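Local coordinates for BH2621 protein (Bacillus halodurans, PDB 2QML) that is of unknown function but belongs to the GNAT superfamily and is probably an N-acyltransferase, perhaps acting in siderophore biosynthesis, at residues A[37-41]-A[42-46]; A[115-119]-A[120-124]. One frame throughout, in Å; residues are numbered along the deposited sequence. Where two conformers were deposited one is given.

How the contacts relate
Contact 1 (37-41 with 42-46) and contact 2 (115-119 with 120-124) illustrate how two local turns, far apart in sequence, can be joined in space. Contact 1 comes first along the chain and carries helix 32-38 into helix 45-48; contact 2 takes up most of the loop after strand 106-112 and the start of helix 123-135. Their centres lie about 15 Å apart, yet they touch. Glu41 OE1 and Gln115 NE2, 3.0 Å apart, probably form a hydrogen bond, and His43 packs on Leu118. Strand 106-112 is common ground, since side chains of both contacts rest on it. The turn between helices 32-38 and 45-48 is thereby joined to the loop leading into helix 123-135.

Contact 1 (A[37-41]-A[42-46]); sequences SWMHE and EHVIP
The carbonyl oxygen Glu41 O is gripped by two backbone donors of the following turn. Ile45 N lies 3.0 Å from Glu41 O and approaches nearly in line with the C=O bond (172°). Val44 N stands 3.0 Å from Glu41 O as well, but above the carbonyl plane, 55° out of it. Side chains pack against the same bend. Ile45 sends CG1 to within 3.4 Å of Met39 O and lays CD1 3.5 Å from His40 O, so its apolar branch runs along a row of carbonyls. Val44 points back at the preceding residues, with CG2 3.5 Å from Trp38 O, while CG1 meets the selenium SE of Met39, a selenomethionine, at 3.9 Å.

GNAT folds place helices between the first two core strands; here the connection from strand 20-26 to strand 70-77 holds helices 32-38, 45-48 and 54-65, and this contact joins the first two. A type I turn from Trp38 to Glu41 leads on from helix 32-38. Leu111 of strand 106-112 supports Trp38, Met39 and Val44 from the sheet.

On the other flank His43 and Glu41 run alongside each other in the same direction. A first torsion of 64° sets the imidazole between its own backbone N and carbonyl carbon, and His43 CE1 comes 3.5 Å from Glu41 CB, an oblique approach to the ring. His43 NE2 hydrogen-bonds to Ile112 O, whereas His43 ND1 meets, at the ring edge and in its plane, a water 2.6 Å away that accepts from His43 N and donates weakly to Glu41 OE1. A second water donates to Glu41 OE1 and accepts from Glu42 N. Glu41 OE1 also accepts from Gln115 NE2, and a third water donates to His40 O and Glu42 OE2.

Contact 2 (A[115-119]-A[120-124]); sequences QEYLG and QGLIY
Between Glu116 and Leu122 the chain leaves a 3-10 turn and bends through two glycines of positive phi, Gly119 (72°) and Gly121 (71°). The side chain of Gln120 folds back over this bend. CG sits beside the backbone N (chi1 -67°) and the chain is extended beyond it, which brings the amide NE2 to two carbonyls: NE2 lies 2.8 Å from Glu116 O and 2.9 Å from Leu118 O. Both acceptors are in the plane of the amide, so its two N-H groups can each serve one; seen from the carbonyls, the donor stands above each plane.

In the loop between strand 106-112 and helix 123-135, Gly119 and Gly121 fall at the two glycine positions of the Q/R-x-x-G-x-G/A signature of GNAT enzymes, but Glu116 holds the first, so the match is partial. In GNAT relatives this loop binds the pyrophosphate of acyl-CoA; whether it does so here is not established.

A water inside the bend donates to Tyr117 O, 2.7 Å away, and accepts from Gln120 N and Leu122 N. Leu122 CD1 touches the edge of the Tyr117 ring at CD1, 3.7 Å apart, and the ring rests on Ile112, Val80 and Met82.

Contact 1 (A[37-41]-A[42-46])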
loop_
_atom_site.group_PDB
_atom_site.type_symbol
_atom_site.label_atom_id
_atom_site.label_comp_id
_atom_site.label_asym_id
_atom_site.label_seq_id
_atom_site.Cartn_x
_atom_site.Cartn_y
_atom_site.Cartn_z
ATOM N N SER A 37 10.547 14.217 -1.837
ATOM C CA SER A 37 11.529 13.962 -0.778
ATOM C C SER A 37 11.498 12.473 -0.341
ATOM O O SER A 37 12.549 11.809 -0.209
ATOM C CB SER A 37 11.270 14.875 0.413
ATOM O OG SER A 37 12.234 14.637 1.394
ATOM N N TRP A 38 10.313 11.927 -0.155
ATOM C CA TRP A 38 10.199 10.510 0.208
ATOM C C TRP A 38 10.785 9.581 -0.847
ATOM O O TRP A 38 11.439 8.581 -0.497
ATOM C CB TRP A 38 8.750 10.081 0.492
ATOM C CG TRP A 38 8.090 10.834 1.610
ATOM C CD1 TRP A 38 8.686 11.629 2.501
ATOM C CD2 TRP A 38 6.722 10.731 2.025
ATOM N NE1 TRP A 38 7.771 12.123 3.420
ATOM C CE2 TRP A 38 6.561 11.571 3.159
ATOM C CE3 TRP A 38 5.627 10.019 1.567
ATOM C CZ2 TRP A 38 5.342 11.732 3.805
ATOM C CZ3 TRP A 38 4.417 10.205 2.211
ATOM C CH2 TRP A 38 4.286 11.046 3.299
HETATM N N MSE A 39 10.570 9.920 -2.134
HETATM C CA MSE A 39 11.108 9.176 -3.255
HETATM C C MSE A 39 12.635 9.209 -3.366
HETATM O O MSE A 39 13.194 8.436 -4.127
HETATM C CB MSE A 39 10.495 9.657 -4.574
HETATM C CG MSE A 39 9.034 9.277 -4.713
HETATM SE SE MSE A 39 8.569 7.396 -4.281
HETATM C CE MSE A 39 6.685 7.386 -4.849
ATOM N N HIS A 40 13.264 10.127 -2.651
ATOM C CA HIS A 40 14.705 10.217 -2.586
ATOM C C HIS A 40 15.274 9.534 -1.325
ATOM O O HIS A 40 16.467 9.560 -1.085
ATOM C CB HIS A 40 15.158 11.682 -2.751
ATOM C CG HIS A 40 15.119 12.146 -4.173
ATOM N ND1 HIS A 40 16.245 12.172 -4.972
ATOM C CD2 HIS A 40 14.088 12.545 -4.963
ATOM C CE1 HIS A 40 15.915 12.592 -6.180
ATOM N NE2 HIS A 40 14.612 12.796 -6.215
ATOM N N GLU A 41 14.439 8.918 -0.502
ATOM C CA GLU A 41 14.954 8.211 0.672
ATOM C C GLU A 41 15.643 6.930 0.240
ATOM O O GLU A 41 15.119 6.184 -0.614
ATOM C CB GLU A 41 13.816 7.890 1.643
ATOM C CG GLU A 41 13.222 9.126 2.327
ATOM C CD GLU A 41 14.101 9.714 3.395
ATOM O OE1 GLU A 41 15.031 9.028 3.891
ATOM O OE2 GLU A 41 13.856 10.874 3.738
ATOM N N GLU A 42 16.757 6.605 0.895
ATOM C CA GLU A 42 17.553 5.428 0.529
ATOM C C GLU A 42 16.795 4.139 0.678
ATOM O O GLU A 42 17.018 3.221 -0.108
ATOM C CB GLU A 42 18.882 5.360 1.308
ATOM C CG GLU A 42 19.923 6.422 0.896
ATOM C CD GLU A 42 20.298 6.398 -0.591
ATOM O OE1 GLU A 42 20.431 5.297 -1.182
ATOM O OE2 GLU A 42 20.456 7.499 -1.171
ATOM N N HIS A 43 15.880 4.030 1.648
ATOM C CA HIS A 43 15.096 2.804 1.806
ATOM C C HIS A 43 13.962 2.638 0.778
ATOM O O HIS A 43 13.361 1.598 0.686
ATOM C CB HIS A 43 14.542 2.709 3.228
ATOM C CG HIS A 43 13.568 3.792 3.580
ATOM N ND1 HIS A 43 13.968 5.037 4.006
ATOM C CD2 HIS A 43 12.220 3.800 3.600
ATOM C CE1 HIS A 43 12.905 5.782 4.234
ATOM N NE2 HIS A 43 11.833 5.057 3.982
ATOM N N VAL A 44 13.643 3.706 0.052
ATOM C CA VAL A 44 12.575 3.710 -0.924
ATOM C C VAL A 44 13.077 3.520 -2.370
ATOM O O VAL A 44 12.471 2.749 -3.128
ATOM C CB VAL A 44 11.780 5.058 -0.823
ATOM C CG1 VAL A 44 10.756 5.220 -1.971
ATOM C CG2 VAL A 44 11.102 5.218 0.550
ATOM N N ILE A 45 14.194 4.163 -2.690
ATOM C CA ILE A 45 14.759 4.209 -4.044
ATOM C C ILE A 45 14.839 2.830 -4.734
ATOM O O ILE A 45 14.383 2.674 -5.852
ATOM C CB ILE A 45 16.148 4.953 -4.058
ATOM C CG1 ILE A 45 15.960 6.418 -3.777
ATOM C CG2 ILE A 45 16.873 4.804 -5.404
ATOM C CD1 ILE A 45 17.268 7.164 -3.502
ATOM N N PRO A 46 15.387 1.812 -4.042
ATOM C CA PRO A 46 15.533 0.528 -4.768
ATOM C C PRO A 46 14.255 -0.115 -5.239
ATOM O O PRO A 46 14.288 -0.861 -6.213
ATOM C CB PRO A 46 16.190 -0.393 -3.724
ATOM C CG PRO A 46 16.673 0.458 -2.673
ATOM C CD PRO A 46 15.870 1.709 -2.661
HETATM O O HOH W 1 19.088 9.930 -2.083
HETATM O O HOH W 2 17.625 8.449 2.880
HETATM O O HOH W 3 16.442 5.933 4.039
#

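Contact 2 (A[115-119]-A[120-124])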
loop_
_atom_site.group_PDB
_atom_site.type_symbol
_atom_site.label_atom_id
_atom_site.label_comp_id
_atom_site.label_asym_id
_atom_site.label_seq_id
_atom_site.Cartn_x
_atom_site.Cartn_y
_atom_site.Cartn_z
ATOM N N GLN A 115 12.294 8.529 7.690
ATOM C CA GLN A 115 13.047 7.560 8.478
ATOM C C GLN A 115 12.576 7.466 9.906
ATOM O O GLN A 115 12.602 6.373 10.495
ATOM C CB GLN A 115 14.517 7.920 8.487
ATOM C CG GLN A 115 15.136 7.732 7.147
ATOM C CD GLN A 115 16.587 8.109 7.165
ATOM O OE1 GLN A 115 17.328 7.751 8.083
ATOM N NE2 GLN A 115 16.999 8.868 6.171
ATOM N N GLU A 116 12.108 8.602 10.463
ATOM C CA GLU A 116 11.646 8.647 11.851
ATOM C C GLU A 116 10.386 7.818 12.099
ATOM O O GLU A 116 9.944 7.698 13.239
ATOM C CB GLU A 116 11.463 10.098 12.384
ATOM C CG GLU A 116 10.293 10.998 11.840
ATOM C CD GLU A 116 10.663 11.879 10.620
ATOM O OE1 GLU A 116 11.660 11.598 9.914
ATOM O OE2 GLU A 116 9.943 12.849 10.354
ATOM N N TYR A 117 9.781 7.282 11.037
ATOM C CA TYR A 117 8.632 6.371 11.198
ATOM C C TYR A 117 8.929 4.923 10.850
ATOM O O TYR A 117 8.019 4.087 10.834
ATOM C CB TYR A 117 7.420 6.926 10.407
ATOM C CG TYR A 117 6.815 8.099 11.125
ATOM C CD1 TYR A 117 5.892 7.906 12.156
ATOM C CD2 TYR A 117 7.212 9.407 10.839
ATOM C CE1 TYR A 117 5.354 8.984 12.838
ATOM C CE2 TYR A 117 6.695 10.485 11.519
ATOM C CZ TYR A 117 5.778 10.275 12.534
ATOM O OH TYR A 117 5.262 11.355 13.217
ATOM N N LEU A 118 10.198 4.618 10.609
ATOM C CA LEU A 118 10.615 3.242 10.368
ATOM C C LEU A 118 11.023 2.567 11.677
ATOM O O LEU A 118 11.406 3.217 12.656
ATOM C CB LEU A 118 11.809 3.197 9.421
ATOM C CG LEU A 118 11.659 3.776 8.015
ATOM C CD1 LEU A 118 13.059 3.828 7.333
ATOM C CD2 LEU A 118 10.617 2.978 7.226
ATOM N N GLY A 119 10.985 1.245 11.657
ATOM C CA GLY A 119 11.480 0.439 12.756
ATOM C C GLY A 119 10.674 0.433 14.009
ATOM O O GLY A 119 11.164 0.017 15.044
ATOM N N GLN A 120 9.431 0.866 13.941
ATOM C CA GLN A 120 8.582 0.952 15.108
ATOM C C GLN A 120 7.300 0.126 15.044
ATOM O O GLN A 120 6.466 0.247 15.913
ATOM C CB GLN A 120 8.250 2.409 15.304
ATOM C CG GLN A 120 9.507 3.193 15.684
ATOM C CD GLN A 120 9.333 4.633 15.433
ATOM O OE1 GLN A 120 8.661 5.322 16.195
ATOM N NE2 GLN A 120 9.961 5.127 14.366
ATOM N N GLY A 121 7.212 -0.753 14.063
ATOM C CA GLY A 121 6.047 -1.606 13.852
ATOM C C GLY A 121 4.809 -0.875 13.357
ATOM O O GLY A 121 3.740 -1.444 13.368
ATOM N N LEU A 122 4.961 0.383 12.933
ATOM C CA LEU A 122 3.825 1.205 12.499
ATOM C C LEU A 122 3.253 0.772 11.174
ATOM O O LEU A 122 2.093 1.089 10.898
ATOM C CB LEU A 122 4.198 2.706 12.506
ATOM C CG LEU A 122 4.492 3.269 13.904
ATOM C CD1 LEU A 122 5.260 4.590 13.768
ATOM C CD2 LEU A 122 3.206 3.403 14.735
ATOM N N ILE A 123 3.999 0.054 10.333
ATOM C CA ILE A 123 3.378 -0.441 9.103
ATOM C C ILE A 123 2.167 -1.337 9.355
ATOM O O ILE A 123 1.229 -1.313 8.556
ATOM C CB ILE A 123 4.431 -1.206 8.235
ATOM C CG1 ILE A 123 3.913 -1.532 6.834
ATOM C CG2 ILE A 123 4.856 -2.504 8.943
ATOM C CD1 ILE A 123 3.393 -0.369 6.058
ATOM N N TYR A 124 2.155 -2.127 10.424
ATOM C CA TYR A 124 1.027 -3.047 10.666
ATOM C C TYR A 124 -0.314 -2.379 10.863
ATOM O O TYR A 124 -1.244 -2.664 10.104
ATOM C CB TYR A 124 1.338 -3.954 11.857
ATOM C CG TYR A 124 2.394 -4.939 11.554
ATOM C CD1 TYR A 124 2.106 -6.054 10.781
ATOM C CD2 TYR A 124 3.690 -4.759 12.019
ATOM C CE1 TYR A 124 3.079 -6.962 10.476
ATOM C CE2 TYR A 124 4.675 -5.690 11.728
ATOM C CZ TYR A 124 4.344 -6.782 10.949
ATOM O OH TYR A 124 5.317 -7.722 10.650
HETATM O O HOH W 4 7.472 1.718 11.894
#